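Local structure of reticulocyte binding protein (Streptococcus agalactiae COH1, 3FAW) at residues 689-703 and 775-787. The protein is a secreted, cell-wall-anchored pullulanase that probably hydrolyses alpha-1,6-glucosidic linkages of pullulan and related branched alpha-glucans. Numbering follows the deposited sequence.
Sequences KTQAYTAGLITLRRS and QVIVDADQAGIKP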
ATOM      1  N   LYS A 689     -26.219  14.047  -6.191  1.00 14.63           N
ATOM      2  CA  LYS A 689     -27.151  12.922  -6.341  1.00 15.93           C
ATOM      3  C   LYS A 689     -26.399  11.593  -6.339  1.00 15.69           C
ATOM      4  O   LYS A 689     -26.842  10.620  -5.729  1.00 16.00           O
ATOM      5  CB  LYS A 689     -27.970  13.051  -7.628  1.00 16.33           C
ATOM      6  CG  LYS A 689     -28.985  11.921  -7.839  1.00 17.17           C
ATOM      7  CD  LYS A 689     -29.944  12.240  -8.980  1.00 15.68           C
ATOM      8  CE  LYS A 689     -30.913  11.101  -9.229  1.00 16.45           C
ATOM      9  NZ  LYS A 689     -31.778  11.352 -10.412  1.00 17.37           N
ATOM     10  N   THR A 690     -25.261  11.565  -7.029  1.00 15.83           N
ATOM     11  CA  THR A 690     -24.409  10.385  -7.087  1.00 14.21           C
ATOM     12  C   THR A 690     -23.828  10.028  -5.712  1.00 14.48           C
ATOM     13  O   THR A 690     -23.751   8.851  -5.363  1.00 13.78           O
ATOM     14  CB  THR A 690     -23.270  10.576  -8.112  1.00 13.71           C
ATOM     15  OG1 THR A 690     -23.828  10.663  -9.429  1.00 10.82           O
ATOM     16  CG2 THR A 690     -22.279   9.420  -8.064  1.00 11.85           C
ATOM     17  N   GLN A 691     -23.443  11.035  -4.930  1.00 13.90           N
ATOM     18  CA  GLN A 691     -22.864  10.787  -3.607  1.00 14.48           C
ATOM     19  C   GLN A 691     -23.927  10.306  -2.609  1.00 14.23           C
ATOM     20  O   GLN A 691     -23.646   9.436  -1.773  1.00 12.84           O
ATOM     21  CB  GLN A 691     -22.063  12.009  -3.104  1.00 15.91           C
ATOM     22  CG  GLN A 691     -22.746  12.902  -2.087  1.00 19.43           C
ATOM     23  CD  GLN A 691     -22.687  12.353  -0.671  1.00 13.09           C
ATOM     24  OE1 GLN A 691     -21.630  11.957  -0.180  1.00 18.31           O
ATOM     25  NE2 GLN A 691     -23.825  12.350  -0.003  1.00 15.53           N
ATOM     26  N   ALA A 692     -25.138  10.857  -2.710  1.00 13.07           N
ATOM     27  CA  ALA A 692     -26.266  10.405  -1.894  1.00 12.92           C
ATOM     28  C   ALA A 692     -26.673   8.986  -2.286  1.00 13.28           C
ATOM     29  O   ALA A 692     -27.080   8.192  -1.441  1.00 13.18           O
ATOM     30  CB  ALA A 692     -27.455  11.366  -2.037  1.00 14.35           C
ATOM     31  N   TYR A 693     -26.553   8.675  -3.575  1.00 13.32           N
ATOM     32  CA  TYR A 693     -26.799   7.321  -4.077  1.00 12.86           C
ATOM     33  C   TYR A 693     -25.796   6.334  -3.461  1.00 12.34           C
ATOM     34  O   TYR A 693     -26.179   5.273  -2.961  1.00 12.41           O
ATOM     35  CB  TYR A 693     -26.706   7.307  -5.610  1.00 13.13           C
ATOM     36  CG  TYR A 693     -27.458   6.185  -6.293  1.00 14.58           C
ATOM     37  CD1 TYR A 693     -28.839   6.250  -6.466  1.00 14.81           C
ATOM     38  CD2 TYR A 693     -26.785   5.079  -6.803  1.00 10.83           C
ATOM     39  CE1 TYR A 693     -29.534   5.231  -7.109  1.00 13.65           C
ATOM     40  CE2 TYR A 693     -27.473   4.053  -7.447  1.00 13.86           C
ATOM     41  CZ  TYR A 693     -28.844   4.134  -7.597  1.00 14.34           C
ATOM     42  OH  TYR A 693     -29.524   3.115  -8.236  1.00 10.13           O
ATOM     43  N   THR A 694     -24.518   6.707  -3.481  1.00 11.72           N
ATOM     44  CA  THR A 694     -23.443   5.874  -2.935  1.00 11.76           C
ATOM     45  C   THR A 694     -23.560   5.697  -1.416  1.00 12.31           C
ATOM     46  O   THR A 694     -23.355   4.596  -0.903  1.00 13.07           O
ATOM     47  CB  THR A 694     -22.057   6.453  -3.294  1.00 12.44           C
ATOM     48  OG1 THR A 694     -21.964   6.611  -4.714  1.00 11.42           O
ATOM     49  CG2 THR A 694     -20.933   5.537  -2.818  1.00  9.15           C
ATOM     50  N   ALA A 695     -23.897   6.777  -0.711  1.00 11.96           N
ATOM     51  CA  ALA A 695     -24.145   6.725   0.738  1.00 11.63           C
ATOM     52  C   ALA A 695     -25.252   5.729   1.103  1.00 11.65           C
ATOM     53  O   ALA A 695     -25.124   4.978   2.068  1.00 11.58           O
ATOM     54  CB  ALA A 695     -24.494   8.110   1.266  1.00 11.28           C
ATOM     55  N   GLY A 696     -26.335   5.733   0.325  1.00 11.83           N
ATOM     56  CA  GLY A 696     -27.444   4.793   0.511  1.00 10.07           C
ATOM     57  C   GLY A 696     -27.107   3.342   0.197  1.00 10.04           C
ATOM     58  O   GLY A 696     -27.659   2.424   0.804  1.00 10.14           O
ATOM     59  N   LEU A 697     -26.217   3.133  -0.769  1.00 10.62           N
ATOM     60  CA  LEU A 697     -25.731   1.793  -1.096  1.00 10.57           C
ATOM     61  C   LEU A 697     -24.865   1.228   0.034  1.00 10.66           C
ATOM     62  O   LEU A 697     -24.878   0.025   0.284  1.00 12.35           O
ATOM     63  CB  LEU A 697     -24.944   1.804  -2.415  1.00 11.30           C
ATOM     64  CG  LEU A 697     -25.764   1.998  -3.693  1.00 10.26           C
ATOM     65  CD1 LEU A 697     -24.856   2.216  -4.898  1.00  8.83           C
ATOM     66  CD2 LEU A 697     -26.696   0.808  -3.920  1.00 10.73           C
ATOM     67  N   ILE A 698     -24.123   2.093   0.721  1.00 11.23           N
ATOM     68  CA  ILE A 698     -23.325   1.661   1.870  1.00 11.73           C
ATOM     69  C   ILE A 698     -24.233   1.234   3.031  1.00 12.37           C
ATOM     70  O   ILE A 698     -23.977   0.220   3.677  1.00 12.41           O
ATOM     71  CB  ILE A 698     -22.326   2.742   2.341  1.00 11.64           C
ATOM     72  CG1 ILE A 698     -21.255   2.985   1.269  1.00 11.39           C
ATOM     73  CG2 ILE A 698     -21.646   2.306   3.653  1.00 12.52           C
ATOM     74  CD1 ILE A 698     -20.442   4.249   1.487  1.00 10.60           C
ATOM     75  N   THR A 699     -25.293   2.004   3.278  1.00 12.17           N
ATOM     76  CA  THR A 699     -26.276   1.667   4.314  1.00 12.44           C
ATOM     77  C   THR A 699     -26.909   0.305   4.035  1.00 12.68           C
ATOM     78  O   THR A 699     -26.954  -0.555   4.914  1.00 13.47           O
ATOM     79  CB  THR A 699     -27.394   2.724   4.404  1.00 12.69           C
ATOM     80  OG1 THR A 699     -26.820   4.011   4.656  1.00 15.39           O
ATOM     81  CG2 THR A 699     -28.397   2.382   5.516  1.00 10.69           C
ATOM     82  N   LEU A 700     -27.390   0.115   2.809  1.00 13.01           N
ATOM     83  CA  LEU A 700     -27.935  -1.175   2.382  1.00 12.48           C
ATOM     84  C   LEU A 700     -26.963  -2.316   2.692  1.00 12.97           C
ATOM     85  O   LEU A 700     -27.334  -3.299   3.336  1.00 13.52           O
ATOM     86  CB  LEU A 700     -28.261  -1.152   0.884  1.00 12.57           C
ATOM     87  CG  LEU A 700     -28.729  -2.462   0.243  1.00 13.40           C
ATOM     88  CD1 LEU A 700     -29.914  -3.060   0.996  1.00  9.63           C
ATOM     89  CD2 LEU A 700     -29.070  -2.243  -1.226  1.00 11.04           C
ATOM     90  N   ARG A 701     -25.720  -2.172   2.247  1.00 13.48           N
ATOM     91  CA  ARG A 701     -24.700  -3.210   2.443  1.00 14.09           C
ATOM     92  C   ARG A 701     -24.530  -3.601   3.913  1.00 15.03           C
ATOM     93  O   ARG A 701     -24.477  -4.781   4.235  1.00 15.02           O
ATOM     94  CB  ARG A 701     -23.350  -2.765   1.870  1.00 13.26           C
ATOM     95  CG  ARG A 701     -22.250  -3.797   2.042  1.00 14.14           C
ATOM     96  CD  ARG A 701     -20.990  -3.447   1.267  1.00 13.93           C
ATOM     97  NE  ARG A 701     -20.017  -4.536   1.332  1.00 15.58           N
ATOM     98  CZ  ARG A 701     -20.109  -5.681   0.652  1.00 15.19           C
ATOM     99  NH1 ARG A 701     -21.121  -5.903  -0.179  1.00 17.06           N
ATOM    100  NH2 ARG A 701     -19.173  -6.607   0.794  1.00 14.06           N
ATOM    101  N   ARG A 702     -24.455  -2.604   4.792  1.00 16.46           N
ATOM    102  CA  ARG A 702     -24.237  -2.840   6.222  1.00 17.67           C
ATOM    103  C   ARG A 702     -25.505  -3.283   6.961  1.00 17.38           C
ATOM    104  O   ARG A 702     -25.430  -3.785   8.089  1.00 17.02           O
ATOM    105  CB  ARG A 702     -23.647  -1.587   6.878  1.00 16.89           C
ATOM    106  CG  ARG A 702     -22.288  -1.183   6.297  1.00 20.60           C
ATOM    107  CD  ARG A 702     -21.606  -0.087   7.112  1.00 21.32           C
ATOM    108  NE  ARG A 702     -21.244  -0.547   8.453  1.00 24.49           N
ATOM    109  CZ  ARG A 702     -20.815   0.240   9.440  1.00 24.76           C
ATOM    110  NH1 ARG A 702     -20.676   1.550   9.256  1.00 25.66           N
ATOM    111  NH2 ARG A 702     -20.524  -0.286  10.626  1.00 25.89           N
ATOM    112  N   SER A 703     -26.661  -3.106   6.327  1.00 17.36           N
ATOM    113  CA  SER A 703     -27.941  -3.449   6.943  1.00 16.22           C
ATOM    114  C   SER A 703     -28.232  -4.954   6.956  1.00 16.02           C
ATOM    115  O   SER A 703     -29.109  -5.397   7.693  1.00 14.70           O
ATOM    116  CB  SER A 703     -29.087  -2.718   6.233  1.00 16.49           C
ATOM    117  OG  SER A 703     -29.349  -3.278   4.955  1.00 16.31           O
ATOM    118  N   GLN A 775     -40.591  -5.083  -2.150  1.00 17.93           N
ATOM    119  CA  GLN A 775     -40.502  -3.624  -2.125  1.00 18.34           C
ATOM    120  C   GLN A 775     -39.235  -3.176  -2.842  1.00 18.04           C
ATOM    121  O   GLN A 775     -38.180  -3.789  -2.680  1.00 17.58           O
ATOM    122  CB  GLN A 775     -40.456  -3.122  -0.680  1.00 18.53           C
ATOM    123  CG  GLN A 775     -41.639  -3.553   0.188  1.00 19.20           C
ATOM    124  CD  GLN A 775     -41.365  -3.418   1.685  1.00 22.62           C
ATOM    125  OE1 GLN A 775     -40.247  -3.648   2.153  0.50 24.24           O
ATOM    126  NE2 GLN A 775     -42.396  -3.058   2.444  0.50 23.78           N
ATOM    127  N   VAL A 776     -39.339  -2.100  -3.619  1.00 17.68           N
ATOM    128  CA  VAL A 776     -38.175  -1.502  -4.277  1.00 17.84           C
ATOM    129  C   VAL A 776     -37.456  -0.564  -3.310  1.00 18.11           C
ATOM    130  O   VAL A 776     -38.038   0.429  -2.866  1.00 18.59           O
ATOM    131  CB  VAL A 776     -38.578  -0.699  -5.534  1.00 17.19           C
ATOM    132  CG1 VAL A 776     -37.332  -0.135  -6.232  1.00 16.21           C
ATOM    133  CG2 VAL A 776     -39.383  -1.571  -6.486  1.00 16.74           C
ATOM    134  N   ILE A 777     -36.200  -0.881  -2.982  1.00 17.21           N
ATOM    135  CA  ILE A 777     -35.396  -0.031  -2.086  1.00 15.88           C
ATOM    136  C   ILE A 777     -34.260   0.728  -2.800  1.00 15.88           C
ATOM    137  O   ILE A 777     -33.718   1.697  -2.258  1.00 14.13           O
ATOM    138  CB  ILE A 777     -34.859  -0.818  -0.865  1.00 16.33           C
ATOM    139  CG1 ILE A 777     -33.899  -1.932  -1.287  1.00 14.74           C
ATOM    140  CG2 ILE A 777     -36.030  -1.391  -0.065  1.00 14.83           C
ATOM    141  CD1 ILE A 777     -33.118  -2.507  -0.130  1.00 16.15           C
ATOM    142  N   VAL A 778     -33.908   0.287  -4.008  1.00 14.71           N
ATOM    143  CA  VAL A 778     -33.010   1.046  -4.881  1.00 15.41           C
ATOM    144  C   VAL A 778     -33.664   1.193  -6.251  1.00 15.36           C
ATOM    145  O   VAL A 778     -34.136   0.211  -6.827  1.00 15.59           O
ATOM    146  CB  VAL A 778     -31.625   0.361  -5.043  1.00 14.38           C
ATOM    147  CG1 VAL A 778     -30.731   1.151  -6.000  1.00 13.73           C
ATOM    148  CG2 VAL A 778     -30.948   0.203  -3.698  1.00 14.87           C
ATOM    149  N   ASP A 779     -33.703   2.420  -6.762  1.00 15.85           N
ATOM    150  CA  ASP A 779     -34.212   2.671  -8.112  1.00 16.23           C
ATOM    151  C   ASP A 779     -33.243   3.583  -8.872  1.00 16.55           C
ATOM    152  O   ASP A 779     -32.080   3.696  -8.487  1.00 17.05           O
ATOM    153  CB  ASP A 779     -35.659   3.207  -8.062  1.00 16.11           C
ATOM    154  CG  ASP A 779     -35.757   4.663  -7.637  1.00 17.48           C
ATOM    155  OD1 ASP A 779     -34.737   5.271  -7.256  1.00 17.60           O
ATOM    156  OD2 ASP A 779     -36.882   5.207  -7.691  1.00 20.55           O
ATOM    157  N   ALA A 780     -33.711   4.216  -9.946  1.00 15.74           N
ATOM    158  CA  ALA A 780     -32.858   5.077 -10.770  1.00 15.53           C
ATOM    159  C   ALA A 780     -32.413   6.365 -10.061  1.00 15.25           C
ATOM    160  O   ALA A 780     -31.368   6.934 -10.400  1.00 14.40           O
ATOM    161  CB  ALA A 780     -33.569   5.417 -12.077  1.00 14.37           C
ATOM    162  N   ASP A 781     -33.202   6.820  -9.086  1.00 15.47           N
ATOM    163  CA  ASP A 781     -32.961   8.108  -8.420  1.00 15.88           C
ATOM    164  C   ASP A 781     -32.333   8.013  -7.030  1.00 16.90           C
ATOM    165  O   ASP A 781     -31.584   8.909  -6.623  1.00 16.48           O
ATOM    166  CB  ASP A 781     -34.271   8.886  -8.299  1.00 17.00           C
ATOM    167  CG  ASP A 781     -34.802   9.355  -9.637  1.00 16.91           C
ATOM    168  OD1 ASP A 781     -33.995   9.626 -10.552  1.00 18.51           O
ATOM    169  OD2 ASP A 781     -36.036   9.465  -9.765  1.00 21.29           O
ATOM    170  N   GLN A 782     -32.653   6.952  -6.295  1.00 17.80           N
ATOM    171  CA  GLN A 782     -32.264   6.865  -4.890  1.00 18.84           C
ATOM    172  C   GLN A 782     -31.935   5.451  -4.450  1.00 17.32           C
ATOM    173  O   GLN A 782     -32.380   4.473  -5.050  1.00 18.54           O
ATOM    174  CB  GLN A 782     -33.369   7.437  -3.993  1.00 18.53           C
ATOM    175  CG  GLN A 782     -34.685   6.671  -4.040  1.00 18.65           C
ATOM    176  CD  GLN A 782     -35.806   7.397  -3.320  1.00 22.18           C
ATOM    177  OE1 GLN A 782     -36.684   7.985  -3.952  1.00 27.35           O
ATOM    178  NE2 GLN A 782     -35.780   7.365  -1.994  1.00 24.16           N
ATOM    179  N   ALA A 783     -31.155   5.371  -3.379  1.00 16.65           N
ATOM    180  CA  ALA A 783     -30.729   4.108  -2.803  1.00 15.68           C
ATOM    181  C   ALA A 783     -30.849   4.170  -1.281  1.00 15.60           C
ATOM    182  O   ALA A 783     -30.668   5.230  -0.674  1.00 13.79           O
ATOM    183  CB  ALA A 783     -29.303   3.809  -3.210  1.00 15.74           C
ATOM    184  N   GLY A 784     -31.164   3.030  -0.675  1.00 15.24           N
ATOM    185  CA  GLY A 784     -31.302   2.938   0.775  1.00 16.50           C
ATOM    186  C   GLY A 784     -31.956   1.643   1.202  1.00 16.24           C
ATOM    187  O   GLY A 784     -31.936   0.660   0.462  1.00 16.76           O
ATOM    188  N   ILE A 785     -32.541   1.650   2.395  1.00 16.22           N
ATOM    189  CA  ILE A 785     -33.203   0.465   2.957  1.00 17.74           C
ATOM    190  C   ILE A 785     -34.724   0.631   3.135  1.00 18.67           C
ATOM    191  O   ILE A 785     -35.404  -0.315   3.531  1.00 18.88           O
ATOM    192  CB  ILE A 785     -32.559   0.039   4.307  1.00 17.36           C
ATOM    193  CG1 ILE A 785     -32.714   1.126   5.378  1.00 18.29           C
ATOM    194  CG2 ILE A 785     -31.081  -0.280   4.110  1.00 18.47           C
ATOM    195  CD1 ILE A 785     -32.250   0.688   6.750  1.00 17.87           C
ATOM    196  N   LYS A 786     -35.250   1.819   2.834  1.00 20.10           N
ATOM    197  CA  LYS A 786     -36.684   2.094   2.970  1.00 21.90           C
ATOM    198  C   LYS A 786     -37.418   1.834   1.652  1.00 21.50           C
ATOM    199  O   LYS A 786     -36.847   2.026   0.576  1.00 21.39           O
ATOM    200  CB  LYS A 786     -36.914   3.544   3.404  1.00 21.91           C
ATOM    201  CG  LYS A 786     -36.283   3.912   4.737  1.00 24.80           C
ATOM    202  CD  LYS A 786     -36.335   5.417   4.979  1.00 26.22           C
ATOM    203  CE  LYS A 786     -35.566   5.806   6.228  1.00 29.81           C
ATOM    204  NZ  LYS A 786     -35.640   7.271   6.507  1.00 31.74           N
ATOM    205  N   PRO A 787     -38.688   1.396   1.727  1.00 21.56           N
ATOM    206  CA  PRO A 787     -39.472   1.214   0.507  1.00 21.40           C
ATOM    207  C   PRO A 787     -39.677   2.520  -0.266  1.00 20.25           C
ATOM    208  O   PRO A 787     -40.001   3.549   0.329  1.00 18.84           O
ATOM    209  CB  PRO A 787     -40.821   0.683   1.021  1.00 21.90           C
ATOM    210  CG  PRO A 787     -40.563   0.189   2.387  1.00 21.93           C
ATOM    211  CD  PRO A 787     -39.457   1.029   2.930  1.00 22.07           C
TER
HETATM  212  O   HOH W   1     -29.522   9.525  -4.837  1.00 19.55           O
HETATM  213  O   HOH W   2     -29.966   8.061  -2.605  1.00  9.63           O
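Helix 685-703 meets the loop that follows strand 775-778, with Gly696 CA lying 4.3 Å from Gly784 CA, and so joins the catalytic TIM-barrel domain to the antiparallel C-terminal sheet. Thr690, Tyr693 and Leu697 also touch helix 590-609, while edge strand 775-778 pairs with strand 807-813, with a classic beta bulge where Ile777 and Val778 both face Val810. Tyr693 is central: with CG anti to the backbone N (chi1 -156°), its ring reaches the loop, and OH donates to Asp779 O at 2.6 Å, the donor tilted 22° from the carbonyl plane. Ala783 CB sits over the centre of one ring face, a CH-pi contact 4.1 Å from the centroid, and also touches Leu697 CG. Val778, whose side chain crosses that of Tyr693 at about a right angle, brings CG1 to the hydroxyl, while CG2 meets Leu700 CD2. Leu700 CD1 presses tightly on Ile777 CD1 at 3.4 Å, and Ile785 CG2 lies against the helix backbone at Leu700 CA. Where the helix lacks a side chain, the loop comes close: Gly696 CA makes a CA-H...O contact of 3.5 Å with Ala783 O. Within the turn, Asp779 OD1 accepts from Asp781 N, an Asx turn, and from Gln782 N, extending it to an Asx motif; Asp779 N donates back to Gln782 O. At the margin, the extended Lys689 chain brings NZ within 2.8 Å of Asp781 OD1, forming a salt bridge in which NZ meets OD1 from above the carboxylate plane, 39° out of it.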